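Local coordinates for transcriptional regulatory protein (Chlamydia trachomatis, PDB 3Q7R) that binds DNA, including an element of its own promoter, and may act as a global positive regulator of transcription, at residues W22-Q27 against R101-R106; L16-H21 against D52-E57; F75-L80 against W97-P102. One frame throughout, in Å; residues are numbered along the deposited sequence.

Contact 1 (W22-Q27 against R101-R106); sequences WDLFFQ and RPITPR
Q27 and P105 bring the two backbones closest, with CA atoms 5.8 Å apart, where the opening turns of helix 22-31 pass the R101-T104 linker and the start of helix 105-118. Apolar packing carries the contact; no hydrogen bond crosses it. The P105 ring points at the helix and lays CG against CB of Q27, 3.4 Å away; OE1 of Q27 lies 3.5 Å from the same CG. Q27 suits this outer margin because its CB lies on the proline ring while the amide end stays near the surface. L24 supplies the buried wedge. A chi1 of 176° swings its CG away from the backbone N and carries the branch to the linker, where the methyls have different neighbours: CD1 sits 3.8 Å from N of P105 and 3.9 Å from O of I103, while CD2 comes to the edge of the R101 guanidinium, 4.0 Å from NH2 and near its plane. That contact leaves the charge of R101 to its salt bridges with E57 and D81. T104 is the N-cap of helix 105-118; its OG1 pairs with N of I107 and with E85 of the second subunit, and the proline after it suits a first helical turn, where no backbone N-H is needed. Two helices packed on one face of a parallel sheet, as the first and last are here, are typical of the CheY-like receiver fold.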
loop_
_atom_site.group_PDB
_atom_site.type_symbol
_atom_site.label_atom_id
_atom_site.label_comp_id
_atom_site.label_asym_id
_atom_site.label_seq_id
_atom_site.Cartn_x
_atom_site.Cartn_y
_atom_site.Cartn_z
ATOM N N TRP A 22 16.303 14.058 0.256
ATOM C CA TRP A 22 17.513 13.503 0.826
ATOM C C TRP A 22 17.371 13.275 2.344
ATOM O O TRP A 22 17.889 12.300 2.856
ATOM C CB TRP A 22 18.706 14.424 0.535
ATOM C CG TRP A 22 19.071 14.463 -0.936
ATOM C CD1 TRP A 22 18.546 15.297 -1.888
ATOM C CD2 TRP A 22 20.033 13.641 -1.621
ATOM N NE1 TRP A 22 19.122 15.047 -3.107
ATOM C CE2 TRP A 22 20.038 14.035 -2.975
ATOM C CE3 TRP A 22 20.908 12.632 -1.216
ATOM C CZ2 TRP A 22 20.875 13.459 -3.918
ATOM C CZ3 TRP A 22 21.733 12.051 -2.157
ATOM C CH2 TRP A 22 21.713 12.467 -3.496
ATOM N N ASP A 23 16.653 14.140 3.060
ATOM C CA ASP A 23 16.521 13.954 4.517
ATOM C C ASP A 23 15.684 12.725 4.846
ATOM O O ASP A 23 16.042 11.935 5.697
ATOM C CB ASP A 23 15.957 15.213 5.202
ATOM C CG ASP A 23 14.698 15.776 4.524
ATOM O OD1 ASP A 23 14.225 15.302 3.451
ATOM O OD2 ASP A 23 14.155 16.748 5.105
ATOM N N LEU A 24 14.590 12.523 4.112
ATOM C CA LEU A 24 13.804 11.297 4.242
ATOM C C LEU A 24 14.703 10.061 3.976
ATOM O O LEU A 24 14.639 9.071 4.689
ATOM C CB LEU A 24 12.602 11.287 3.289
ATOM C CG LEU A 24 11.758 10.006 3.272
ATOM C CD1 LEU A 24 11.022 9.770 4.619
ATOM C CD2 LEU A 24 10.749 10.092 2.098
ATOM N N PHE A 25 15.504 10.115 2.923
ATOM C CA PHE A 25 16.396 9.030 2.592
ATOM C C PHE A 25 17.370 8.686 3.719
ATOM O O PHE A 25 17.439 7.506 4.152
ATOM C CB PHE A 25 17.209 9.363 1.348
ATOM C CG PHE A 25 18.260 8.329 1.030
ATOM C CD1 PHE A 25 17.901 7.024 0.669
ATOM C CD2 PHE A 25 19.619 8.657 1.120
ATOM C CE1 PHE A 25 18.886 6.091 0.361
ATOM C CE2 PHE A 25 20.597 7.725 0.828
ATOM C CZ PHE A 25 20.234 6.424 0.449
ATOM N N PHE A 26 18.144 9.682 4.163
ATOM C CA PHE A 26 19.196 9.406 5.156
ATOM C C PHE A 26 18.543 8.944 6.479
ATOM O O PHE A 26 19.030 8.002 7.105
ATOM C CB PHE A 26 20.103 10.635 5.339
ATOM C CG PHE A 26 21.028 10.871 4.179
ATOM C CD1 PHE A 26 21.899 9.865 3.766
ATOM C CD2 PHE A 26 21.000 12.066 3.484
ATOM C CE1 PHE A 26 22.739 10.056 2.676
ATOM C CE2 PHE A 26 21.851 12.266 2.389
ATOM C CZ PHE A 26 22.700 11.264 1.991
ATOM N N GLN A 27 17.413 9.549 6.854
ATOM C CA GLN A 27 16.770 9.202 8.114
ATOM C C GLN A 27 16.125 7.824 8.063
ATOM O O GLN A 27 16.154 7.089 9.065
ATOM C CB GLN A 27 15.755 10.264 8.518
ATOM C CG GLN A 27 16.500 11.549 8.877
ATOM C CD GLN A 27 15.586 12.661 9.275
ATOM O OE1 GLN A 27 14.535 12.427 9.858
ATOM N NE2 GLN A 27 15.984 13.891 8.972
ATOM N N ARG A 101 1.391 11.391 1.749
ATOM C CA ARG A 101 1.999 12.169 2.814
ATOM C C ARG A 101 0.919 12.640 3.824
ATOM O O ARG A 101 -0.251 12.818 3.496
ATOM C CB ARG A 101 2.783 13.363 2.221
ATOM C CG ARG A 101 4.137 12.916 1.603
ATOM C CD ARG A 101 5.050 14.075 1.087
ATOM N NE ARG A 101 6.363 13.519 1.030
ATOM C CZ ARG A 101 6.864 12.855 -0.020
ATOM N NH1 ARG A 101 6.215 12.813 -1.191
ATOM N NH2 ARG A 101 8.042 12.261 0.097
ATOM N N PRO A 102 1.339 12.872 5.060
ATOM C CA PRO A 102 2.717 12.816 5.569
ATOM C C PRO A 102 3.352 11.449 5.612
ATOM O O PRO A 102 2.726 10.446 5.980
ATOM C CB PRO A 102 2.586 13.326 7.028
ATOM C CG PRO A 102 1.376 14.123 7.018
ATOM C CD PRO A 102 0.419 13.514 6.027
ATOM N N ILE A 103 4.620 11.435 5.237
ATOM C CA ILE A 103 5.404 10.194 5.232
ATOM C C ILE A 103 6.685 10.518 5.981
ATOM O O ILE A 103 7.538 11.259 5.479
ATOM C CB ILE A 103 5.807 9.739 3.848
ATOM C CG1 ILE A 103 4.589 9.238 3.061
ATOM C CG2 ILE A 103 6.765 8.541 3.944
ATOM C CD1 ILE A 103 4.824 9.207 1.547
ATOM N N THR A 104 6.810 9.957 7.179
ATOM C CA THR A 104 7.970 10.166 8.049
ATOM C C THR A 104 8.928 8.995 7.875
ATOM O O THR A 104 8.555 7.964 7.291
ATOM C CB THR A 104 7.555 10.181 9.519
ATOM O OG1 THR A 104 6.997 8.902 9.875
ATOM C CG2 THR A 104 6.546 11.327 9.827
ATOM N N PRO A 105 10.189 9.166 8.313
ATOM C CA PRO A 105 11.093 8.015 8.224
ATOM C C PRO A 105 10.585 6.770 8.939
ATOM O O PRO A 105 10.822 5.675 8.415
ATOM C CB PRO A 105 12.387 8.526 8.863
ATOM C CG PRO A 105 12.362 10.014 8.561
ATOM C CD PRO A 105 10.893 10.410 8.680
ATOM N N ARG A 106 9.928 6.897 10.095
ATOM C CA ARG A 106 9.408 5.711 10.772
ATOM C C ARG A 106 8.340 5.001 9.901
ATOM O O ARG A 106 8.299 3.790 9.843
ATOM C CB ARG A 106 8.830 6.095 12.154
ATOM C CG ARG A 106 9.915 6.368 13.177
ATOM C CD ARG A 106 9.325 6.902 14.477
ATOM N NE ARG A 106 8.600 5.847 15.182
ATOM C CZ ARG A 106 7.457 6.027 15.837
ATOM N NH1 ARG A 106 6.900 7.225 15.888
ATOM N NH2 ARG A 106 6.879 5.004 16.435
#

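Contact 2 (L16-H21 against D52-E57); sequences LLVSEH and DLVVCE
L16, L17 and V18 pair in register with V54, V55 and C56 in two neighbouring parallel strands of the receiver-domain sheet, strand 51-57 being the central one of five and the axes running 13° apart. The ladder alternates direction: N of L16 bonds to O of L53, N of V55 to O of L16 at 2.8 Å, N of V18 to O of V55, and N of E57 to O of V18. Beta-branched and leucine side chains fit these buried strands, filling both faces of the sheet without polar groups. On one face CD1 of L17 lies 3.7 Å from CG1 of V55, a residue that also touches L108 of helix 105-118; on the other, CG2 of V18 meets CG1 of V54 at 3.8 Å and CG1 of V18 meets SG of C56. Past V18 the first chain leaves the strand, and polar side chains take over. In CheY-like receivers the C-terminal end of the sheet holds the phosphorylation site, with an aspartate at the end of the third strand; here that place is probably taken by E57. Its chain bends at chi2 (-73°), bringing the carboxylate back over S19. OE2 takes two donors: OG of S19, 2.8 Å away, on its anti lone pair, and ND1 of H21, 3.1 Å away, from above the carboxylate plane, the bond bent to 138°. OG of S19 also accepts from N of H21 at 2.9 Å, its short hydroxyl serving backbone and carboxylate at once, in an ST turn that probably helps place the imidazole beside the glutamate. The other glutamate oxygen, OE1, forms a salt bridge with R101.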
loop_
_atom_site.group_PDB
_atom_site.type_symbol
_atom_site.label_atom_id
_atom_site.label_comp_id
_atom_site.label_asym_id
_atom_site.label_seq_id
_atom_site.Cartn_x
_atom_site.Cartn_y
_atom_site.Cartn_z
ATOM N N LEU A 16 15.775 0.918 -3.783
ATOM C CA LEU A 16 16.213 2.162 -4.447
ATOM C C LEU A 16 15.114 3.196 -4.238
ATOM O O LEU A 16 13.987 2.951 -4.616
ATOM C CB LEU A 16 16.408 1.920 -5.949
ATOM C CG LEU A 16 16.579 3.229 -6.774
ATOM C CD1 LEU A 16 17.849 3.987 -6.423
ATOM C CD2 LEU A 16 16.518 2.943 -8.331
ATOM N N LEU A 17 15.428 4.326 -3.586
ATOM C CA LEU A 17 14.497 5.432 -3.415
ATOM C C LEU A 17 14.755 6.424 -4.523
ATOM O O LEU A 17 15.884 6.918 -4.653
ATOM C CB LEU A 17 14.729 6.108 -2.065
ATOM C CG LEU A 17 13.877 7.345 -1.792
ATOM C CD1 LEU A 17 12.379 6.957 -1.583
ATOM C CD2 LEU A 17 14.397 8.056 -0.502
ATOM N N VAL A 18 13.715 6.718 -5.306
ATOM C CA VAL A 18 13.759 7.714 -6.353
ATOM C C VAL A 18 13.045 8.953 -5.793
ATOM O O VAL A 18 11.818 9.011 -5.770
ATOM C CB VAL A 18 13.086 7.211 -7.603
ATOM C CG1 VAL A 18 13.049 8.355 -8.661
ATOM C CG2 VAL A 18 13.878 5.968 -8.163
ATOM N N SER A 19 13.848 9.891 -5.307
ATOM C CA SER A 19 13.348 11.061 -4.629
ATOM C C SER A 19 14.449 12.095 -4.513
ATOM O O SER A 19 15.619 11.769 -4.436
ATOM C CB SER A 19 12.885 10.652 -3.234
ATOM O OG SER A 19 12.280 11.748 -2.530
ATOM N N GLU A 20 14.026 13.355 -4.410
ATOM C CA GLU A 20 14.905 14.471 -3.987
ATOM C C GLU A 20 14.844 14.764 -2.495
ATOM O O GLU A 20 15.522 15.680 -2.022
ATOM C CB GLU A 20 14.601 15.745 -4.769
ATOM C CG GLU A 20 14.888 15.556 -6.298
ATOM C CD GLU A 20 14.754 16.843 -7.111
ATOM O OE1 GLU A 20 14.290 17.875 -6.547
ATOM O OE2 GLU A 20 15.080 16.819 -8.317
ATOM N N HIS A 21 14.028 13.986 -1.759
ATOM C CA HIS A 21 13.955 14.148 -0.309
ATOM C C HIS A 21 15.129 13.444 0.364
ATOM O O HIS A 21 14.970 12.364 0.937
ATOM C CB HIS A 21 12.599 13.629 0.184
ATOM C CG HIS A 21 11.464 14.555 -0.156
ATOM N ND1 HIS A 21 10.590 14.386 -1.216
ATOM C CD2 HIS A 21 11.115 15.730 0.428
ATOM C CE1 HIS A 21 9.709 15.386 -1.224
ATOM N NE2 HIS A 21 10.018 16.218 -0.248
ATOM N N ASP A 52 15.295 -4.945 -5.354
ATOM C CA ASP A 52 14.081 -5.699 -5.015
ATOM C C ASP A 52 12.867 -4.778 -4.998
ATOM O O ASP A 52 11.755 -5.180 -5.409
ATOM C CB ASP A 52 14.244 -6.350 -3.652
ATOM C CG ASP A 52 15.385 -7.368 -3.664
ATOM O OD1 ASP A 52 15.215 -8.373 -4.373
ATOM O OD2 ASP A 52 16.414 -7.126 -3.029
ATOM N N LEU A 53 13.055 -3.551 -4.520
ATOM C CA LEU A 53 11.915 -2.624 -4.423
ATOM C C LEU A 53 12.421 -1.253 -4.860
ATOM O O LEU A 53 13.490 -0.829 -4.439
ATOM C CB LEU A 53 11.417 -2.538 -2.997
ATOM C CG LEU A 53 10.386 -1.448 -2.713
ATOM C CD1 LEU A 53 9.088 -1.746 -3.450
ATOM C CD2 LEU A 53 10.172 -1.391 -1.169
ATOM N N VAL A 54 11.673 -0.573 -5.712
ATOM C CA VAL A 54 11.933 0.846 -5.993
ATOM C C VAL A 54 10.822 1.660 -5.361
ATOM O O VAL A 54 9.652 1.372 -5.594
ATOM C CB VAL A 54 11.941 1.131 -7.512
ATOM C CG1 VAL A 54 12.194 2.635 -7.759
ATOM C CG2 VAL A 54 13.059 0.259 -8.148
ATOM N N VAL A 55 11.178 2.646 -4.534
ATOM C CA VAL A 55 10.166 3.504 -3.863
ATOM C C VAL A 55 10.264 4.802 -4.632
ATOM O O VAL A 55 11.326 5.405 -4.658
ATOM C CB VAL A 55 10.530 3.716 -2.399
ATOM C CG1 VAL A 55 9.512 4.669 -1.766
ATOM C CG2 VAL A 55 10.475 2.383 -1.648
ATOM N N CYS A 56 9.196 5.189 -5.360
ATOM C CA CYS A 56 9.338 6.341 -6.265
ATOM C C CYS A 56 8.364 7.454 -5.943
ATOM O O CYS A 56 7.179 7.186 -5.815
ATOM C CB CYS A 56 9.021 5.853 -7.691
ATOM S SG CYS A 56 9.399 7.079 -8.980
ATOM N N GLU A 57 8.854 8.687 -5.845
ATOM C CA GLU A 57 7.945 9.797 -5.731
ATOM C C GLU A 57 6.981 9.853 -6.928
ATOM O O GLU A 57 7.393 9.691 -8.101
ATOM C CB GLU A 57 8.751 11.098 -5.777
ATOM C CG GLU A 57 9.648 11.247 -4.563
ATOM C CD GLU A 57 8.886 11.582 -3.310
ATOM O OE1 GLU A 57 7.649 11.760 -3.332
ATOM O OE2 GLU A 57 9.516 11.609 -2.234
#

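Contact 3 (F75-L80 against W97-P102); sequences FVLVLL and WYLIRP. With EDO (1,2-ethanediol), chain C.
CD1 of L80 lies over one face of the Y98 ring, 4.3 Å from its centroid, in a CH-pi contact. Y98 reaches this position with its CG between backbone N and carbonyl carbon (chi1 56°), a crowded rotamer that swings the ring over beside L80. CG1 of I100 runs alongside CB of L80 at 3.9 Å, and CB of V78 meets CB of Y98 at 4.1 Å; V78, L80, Y98 and I100 line one face of the sheet. On the opposite face CD1 of L77 packs 3.8 Å from CD1 of W97, and CD2 of L79 touches CD1 of L99; leucines suit it because their flexible branched ends can pack on the W97 indole and on each other. Four backbone bonds set this register: N of V78 to O of W97, N of L99 to O of V78, N of L80 to O of L99 at 2.8 Å, and N of R101 to O of L80. At the N-terminal end of the pairing a water bridges O of V76, 2.7 Å away, and N of W97, extending the pairing where the strands diverge. The outward N of I100 donates to O2 of an ethanediol at 2.9 Å, which also bonds to I100 of the second subunit. W97 meets W97 and F115 of that subunit edge-to-face, so this edge strand faces the dimer interface. The two strands belong to a beta-alpha-beta unit: helix 85-93 connects them, with S88, L91 and L92 packing on Y98 and L80, while strand 51-57 flanks strand 75-80 on its other side.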
loop_
_atom_site.group_PDB
_atom_site.type_symbol
_atom_site.label_atom_id
_atom_site.label_comp_id
_atom_site.label_asym_id
_atom_site.label_seq_id
_atom_site.Cartn_x
_atom_site.Cartn_y
_atom_site.Cartn_z
ATOM N N PHE A 75 9.568 -4.635 -7.772
ATOM C CA PHE A 75 8.326 -4.029 -7.286
ATOM C C PHE A 75 8.515 -2.512 -7.194
ATOM O O PHE A 75 9.643 -2.025 -7.070
ATOM C CB PHE A 75 8.015 -4.555 -5.884
ATOM C CG PHE A 75 7.815 -6.036 -5.829
ATOM C CD1 PHE A 75 6.639 -6.551 -6.334
ATOM C CD2 PHE A 75 8.761 -6.878 -5.276
ATOM C CE1 PHE A 75 6.411 -7.933 -6.306
ATOM C CE2 PHE A 75 8.534 -8.248 -5.237
ATOM C CZ PHE A 75 7.347 -8.759 -5.763
ATOM N N VAL A 76 7.401 -1.782 -7.265
ATOM C CA VAL A 76 7.439 -0.302 -7.089
ATOM C C VAL A 76 6.386 0.178 -6.100
ATOM O O VAL A 76 5.205 -0.184 -6.235
ATOM C CB VAL A 76 7.236 0.419 -8.435
ATOM C CG1 VAL A 76 7.209 1.943 -8.190
ATOM C CG2 VAL A 76 8.387 0.084 -9.453
ATOM N N LEU A 77 6.802 0.943 -5.078
ATOM C CA LEU A 77 5.858 1.562 -4.148
ATOM C C LEU A 77 5.941 3.045 -4.409
ATOM O O LEU A 77 7.062 3.587 -4.488
ATOM C CB LEU A 77 6.323 1.278 -2.696
ATOM C CG LEU A 77 5.592 2.025 -1.556
ATOM C CD1 LEU A 77 4.164 1.508 -1.422
ATOM C CD2 LEU A 77 6.348 1.783 -0.241
ATOM N N VAL A 78 4.792 3.703 -4.509
ATOM C CA VAL A 78 4.764 5.113 -4.917
ATOM C C VAL A 78 4.482 6.038 -3.726
ATOM O O VAL A 78 3.675 5.711 -2.861
ATOM C CB VAL A 78 3.699 5.292 -6.006
ATOM C CG1 VAL A 78 3.456 6.768 -6.280
ATOM C CG2 VAL A 78 4.097 4.522 -7.254
ATOM N N LEU A 79 5.181 7.174 -3.659
ATOM C CA LEU A 79 4.957 8.149 -2.592
ATOM C C LEU A 79 4.228 9.359 -3.166
ATOM O O LEU A 79 4.726 10.010 -4.091
ATOM C CB LEU A 79 6.266 8.629 -1.984
ATOM C CG LEU A 79 7.217 7.528 -1.534
ATOM C CD1 LEU A 79 8.450 8.215 -0.805
ATOM C CD2 LEU A 79 6.457 6.531 -0.614
ATOM N N LEU A 80 3.060 9.653 -2.623
ATOM C CA LEU A 80 2.203 10.744 -3.158
ATOM C C LEU A 80 2.191 11.948 -2.224
ATOM O O LEU A 80 2.066 11.788 -1.018
ATOM C CB LEU A 80 0.731 10.290 -3.236
ATOM C CG LEU A 80 0.340 9.742 -4.570
ATOM C CD1 LEU A 80 -0.968 8.963 -4.468
ATOM C CD2 LEU A 80 0.106 10.927 -5.545
ATOM N N TRP A 97 0.845 0.181 -5.557
ATOM C CA TRP A 97 0.406 0.578 -4.244
ATOM C C TRP A 97 1.118 1.898 -3.866
ATOM O O TRP A 97 2.143 2.257 -4.472
ATOM C CB TRP A 97 0.710 -0.557 -3.210
ATOM C CG TRP A 97 0.212 -0.284 -1.813
ATOM C CD1 TRP A 97 0.949 -0.281 -0.650
ATOM C CD2 TRP A 97 -1.127 0.015 -1.422
ATOM N NE1 TRP A 97 0.141 0.021 0.443
ATOM C CE2 TRP A 97 -1.136 0.198 0.007
ATOM C CE3 TRP A 97 -2.314 0.150 -2.124
ATOM C CZ2 TRP A 97 -2.280 0.529 0.717
ATOM C CZ3 TRP A 97 -3.493 0.478 -1.390
ATOM C CH2 TRP A 97 -3.444 0.669 0.013
ATOM N N TYR A 98 0.595 2.606 -2.858
ATOM C CA TYR A 98 1.139 3.951 -2.580
ATOM C C TYR A 98 0.915 4.331 -1.127
ATOM O O TYR A 98 0.081 3.706 -0.444
ATOM C CB TYR A 98 0.486 5.069 -3.472
ATOM C CG TYR A 98 -1.022 5.113 -3.351
ATOM C CD1 TYR A 98 -1.630 5.772 -2.315
ATOM C CD2 TYR A 98 -1.822 4.454 -4.299
ATOM C CE1 TYR A 98 -3.038 5.800 -2.212
ATOM C CE2 TYR A 98 -3.207 4.456 -4.209
ATOM C CZ TYR A 98 -3.796 5.091 -3.157
ATOM O OH TYR A 98 -5.197 5.109 -3.023
ATOM N N LEU A 99 1.712 5.284 -0.659
ATOM C CA LEU A 99 1.492 5.976 0.621
ATOM C C LEU A 99 1.246 7.425 0.259
ATOM O O LEU A 99 1.909 7.948 -0.670
ATOM C CB LEU A 99 2.756 5.952 1.502
ATOM C CG LEU A 99 3.209 4.558 1.939
ATOM C CD1 LEU A 99 4.568 4.606 2.645
ATOM C CD2 LEU A 99 2.131 4.027 2.880
ATOM N N ILE A 100 0.382 8.118 1.016
ATOM C CA ILE A 100 0.132 9.538 0.815
ATOM C C ILE A 100 0.713 10.267 2.014
ATOM O O ILE A 100 0.574 9.791 3.169
ATOM C CB ILE A 100 -1.354 9.850 0.653
ATOM C CG1 ILE A 100 -1.893 9.075 -0.570
ATOM C CG2 ILE A 100 -1.560 11.391 0.545
ATOM C CD1 ILE A 100 -3.369 9.438 -0.969
ATOM N N ARG A 101 1.391 11.391 1.749
ATOM C CA ARG A 101 1.999 12.169 2.814
ATOM C C ARG A 101 0.919 12.640 3.824
ATOM O O ARG A 101 -0.251 12.818 3.496
ATOM C CB ARG A 101 2.783 13.363 2.221
ATOM C CG ARG A 101 4.137 12.916 1.603
ATOM C CD ARG A 101 5.050 14.075 1.087
ATOM N NE ARG A 101 6.363 13.519 1.030
ATOM C CZ ARG A 101 6.864 12.855 -0.020
ATOM N NH1 ARG A 101 6.215 12.813 -1.191
ATOM N NH2 ARG A 101 8.042 12.261 0.097
ATOM N N PRO A 102 1.339 12.872 5.060
ATOM C CA PRO A 102 2.717 12.816 5.569
ATOM C C PRO A 102 3.352 11.449 5.612
ATOM O O PRO A 102 2.726 10.446 5.980
ATOM C CB PRO A 102 2.586 13.326 7.028
ATOM C CG PRO A 102 1.376 14.123 7.018
ATOM C CD PRO A 102 0.419 13.514 6.027
HETATM C C1 EDO C . -3.250 6.118 1.795
HETATM O O1 EDO C . -4.501 6.805 1.819
HETATM C C2 EDO C . -2.443 6.674 2.966
HETATM O O2 EDO C . -1.073 6.362 2.782
HETATM O O HOH W 1 3.013 -1.744 -6.037
#

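How the contacts relate
From the N terminus, L16-H21 opens contact 2 and W22-Q27 follows at once to open contact 1. D52-E57 then closes contact 2 while contact 1 is still open, so the two cross. Contact 3 begins next, at F75-L80, and closes at W97-P102, which overlaps the closing segment of contact 1, R101-R106, with R101 and P102 in common. Contacts 2 and 3 join successive strands of one sheet, meeting where N of C56 probably bonds to O of L77, and contact 1 fastens the first and last helices over that sheet. R101, shared by contacts 1 and 3, also reaches contact 2 and so brings all three together.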